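Local coordinates for dihydroneopterin triphosphate diphosphatase (Escherichia coli O157:H7, PDB 5U7F), which probably hydrolyses dihydroneopterin triphosphate to the monophosphate and pyrophosphate in folate biosynthesis, and can also split nucleoside triphosphates, with a preference for dATP, at residues K134-S137 and N138-I142. Residues are numbered along the deposited sequence; the frame is centred on the assembly and turned at random.
With SO4 (sulfate ion), chain B.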
loop_
_atom_site.group_PDB
_atom_site.type_symbol
_atom_site.label_atom_id
_atom_site.label_comp_id
_atom_site.label_asym_id
_atom_site.label_seq_id
_atom_site.Cartn_x
_atom_site.Cartn_y
_atom_site.Cartn_z
ATOM N N LYS A 134 11.094 -3.010 -1.344
ATOM C CA LYS A 134 12.006 -3.100 -0.214
ATOM C C LYS A 134 11.316 -3.574 1.048
ATOM O O LYS A 134 11.981 -3.928 2.004
ATOM C CB LYS A 134 12.674 -1.744 0.071
ATOM C CG LYS A 134 13.650 -1.317 -1.012
ATOM C CD LYS A 134 14.719 -0.398 -0.458
ATOM C CE LYS A 134 14.901 0.851 -1.313
ATOM N NZ LYS A 134 15.666 1.882 -0.557
ATOM N N SER A 135 9.987 -3.588 1.053
ATOM C CA SER A 135 9.212 -3.949 2.238
ATOM C C SER A 135 8.858 -5.440 2.279
ATOM O O SER A 135 8.186 -5.967 1.357
ATOM C CB SER A 135 7.944 -3.096 2.281
ATOM O OG SER A 135 6.953 -3.612 3.151
ATOM N N TRP A 136 9.308 -6.125 3.330
ATOM C CA TRP A 136 9.033 -7.550 3.435
ATOM C C TRP A 136 7.560 -7.811 3.595
ATOM O O TRP A 136 7.106 -8.830 3.145
ATOM C CB TRP A 136 9.836 -8.226 4.570
ATOM C CG TRP A 136 9.501 -7.871 5.980
ATOM C CD1 TRP A 136 10.212 -7.054 6.783
ATOM C CD2 TRP A 136 8.437 -8.396 6.765
ATOM N NE1 TRP A 136 9.635 -6.995 8.043
ATOM C CE2 TRP A 136 8.545 -7.814 8.054
ATOM C CE3 TRP A 136 7.386 -9.280 6.506
ATOM C CZ2 TRP A 136 7.641 -8.079 9.062
ATOM C CZ3 TRP A 136 6.482 -9.550 7.515
ATOM C CH2 TRP A 136 6.608 -8.941 8.778
ATOM N N SER A 137 6.801 -6.894 4.181
ATOM C CA SER A 137 5.381 -7.152 4.396
ATOM C C SER A 137 4.619 -6.978 3.068
ATOM O O SER A 137 3.726 -7.765 2.746
ATOM C CB SER A 137 4.815 -6.235 5.474
ATOM O OG SER A 137 4.995 -4.881 5.122
ATOM N N ASN A 138 4.985 -5.951 2.313
ATOM C CA ASN A 138 4.447 -5.715 0.958
ATOM C C ASN A 138 4.701 -6.910 0.059
ATOM O O ASN A 138 3.793 -7.372 -0.652
ATOM C CB ASN A 138 5.062 -4.451 0.354
ATOM C CG ASN A 138 4.178 -3.775 -0.711
ATOM O OD1 ASN A 138 4.272 -2.540 -0.888
ATOM N ND2 ASN A 138 3.328 -4.562 -1.435
ATOM N N ARG A 139 5.921 -7.423 0.101
ATOM C CA ARG A 139 6.256 -8.637 -0.615
ATOM C C ARG A 139 5.362 -9.791 -0.228
ATOM O O ARG A 139 4.763 -10.462 -1.096
ATOM C CB ARG A 139 7.691 -9.004 -0.360
ATOM C CG ARG A 139 8.089 -10.381 -0.870
ATOM C CD ARG A 139 9.596 -10.509 -0.901
ATOM N NE ARG A 139 10.116 -10.641 0.447
ATOM C CZ ARG A 139 10.924 -9.792 1.073
ATOM N NH1 ARG A 139 11.367 -8.656 0.504
ATOM N NH2 ARG A 139 11.297 -10.120 2.306
ATOM N N GLN A 140 5.259 -10.022 1.076
ATOM C CA GLN A 140 4.490 -11.161 1.564
ATOM C C GLN A 140 3.007 -11.042 1.168
ATOM O O GLN A 140 2.361 -12.031 0.814
ATOM C CB GLN A 140 4.634 -11.289 3.082
ATOM C CG GLN A 140 4.019 -12.570 3.649
ATOM C CD GLN A 140 4.265 -12.763 5.164
ATOM O OE1 GLN A 140 3.397 -13.258 5.881
ATOM N NE2 GLN A 140 5.449 -12.406 5.622
ATOM N N ALA A 141 2.471 -9.828 1.189
ATOM C CA ALA A 141 1.075 -9.624 0.851
ATOM C C ALA A 141 0.842 -9.931 -0.631
ATOM O O ALA A 141 -0.136 -10.572 -0.971
ATOM C CB ALA A 141 0.635 -8.208 1.194
ATOM N N ILE A 142 1.752 -9.494 -1.490
ATOM C CA ILE A 142 1.644 -9.785 -2.928
ATOM C C ILE A 142 1.667 -11.314 -3.114
ATOM O O ILE A 142 0.839 -11.891 -3.838
ATOM C CB ILE A 142 2.774 -9.088 -3.717
ATOM C CG1 ILE A 142 2.568 -7.575 -3.683
ATOM C CG2 ILE A 142 2.813 -9.573 -5.212
ATOM C CD1 ILE A 142 3.776 -6.781 -4.223
HETATM S S SO4 B . 11.473 -6.963 11.430
HETATM O O1 SO4 B . 12.919 -7.078 11.630
HETATM O O2 SO4 B . 10.849 -6.596 12.694
HETATM O O3 SO4 B . 11.235 -5.911 10.439
HETATM O O4 SO4 B . 10.943 -8.237 10.961
#
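Ser-135 caps the N-terminus of helix 136-147: its OG accepts the backbone N-H of Asn-138 at 3.2 Å from OG to N, a nearly straight bond (168°). A chi1 of 163° swings OG to the side of the carbonyl carbon, where the hydroxyl reaches forward to the N-H of Asn-138 and also lies against its CB. The carbonyl of the same serine opens the regular helical ladder by accepting Arg-139 N, 3.0 Å from Ser-135 O; Trp-136 O to Gln-140 N and Ser-137 O to Ala-141 N follow.

On the outer side, Arg-139 bends at chi3 and folds back toward the helix start. Its guanidinium lays one face over Trp-136 CA, and NH2 comes within 3.3 Å of Trp-136 CB, so it packs on the tryptophan stem rather than on the indole. The indole runs alongside the extended Gln-140 chain, ring and amide planes 32° apart, with Gln-140 NE2 at the ring edge 3.6 Å from CZ3 of Trp-136. Gln-140 OE1 is bonded to Arg-77. Trp-136 NE1 gives its N-H to sulfate O3 (3.1 Å), an ion that Arg-97 and the backbone N of Glu-82 also hold. Inward, Ser-137 OG bonds Glu-100, while Asn-138 ND2 reaches Ser-38 on strand 36-42, joining the first turn to the central sheet of the Nudix fold.

Ser-135 is a predicted substrate-binding residue, and the side chain of Trp-136 approaches that of Phe-81, another such residue. The cap gives the N-H of Asn-138, in the first turn, a nearly straight side-chain acceptor, while the indole N-H, Arg-97 and the backbone N of Glu-82 together hold the anion, a sulfate that probably came from the crystallisation liquor.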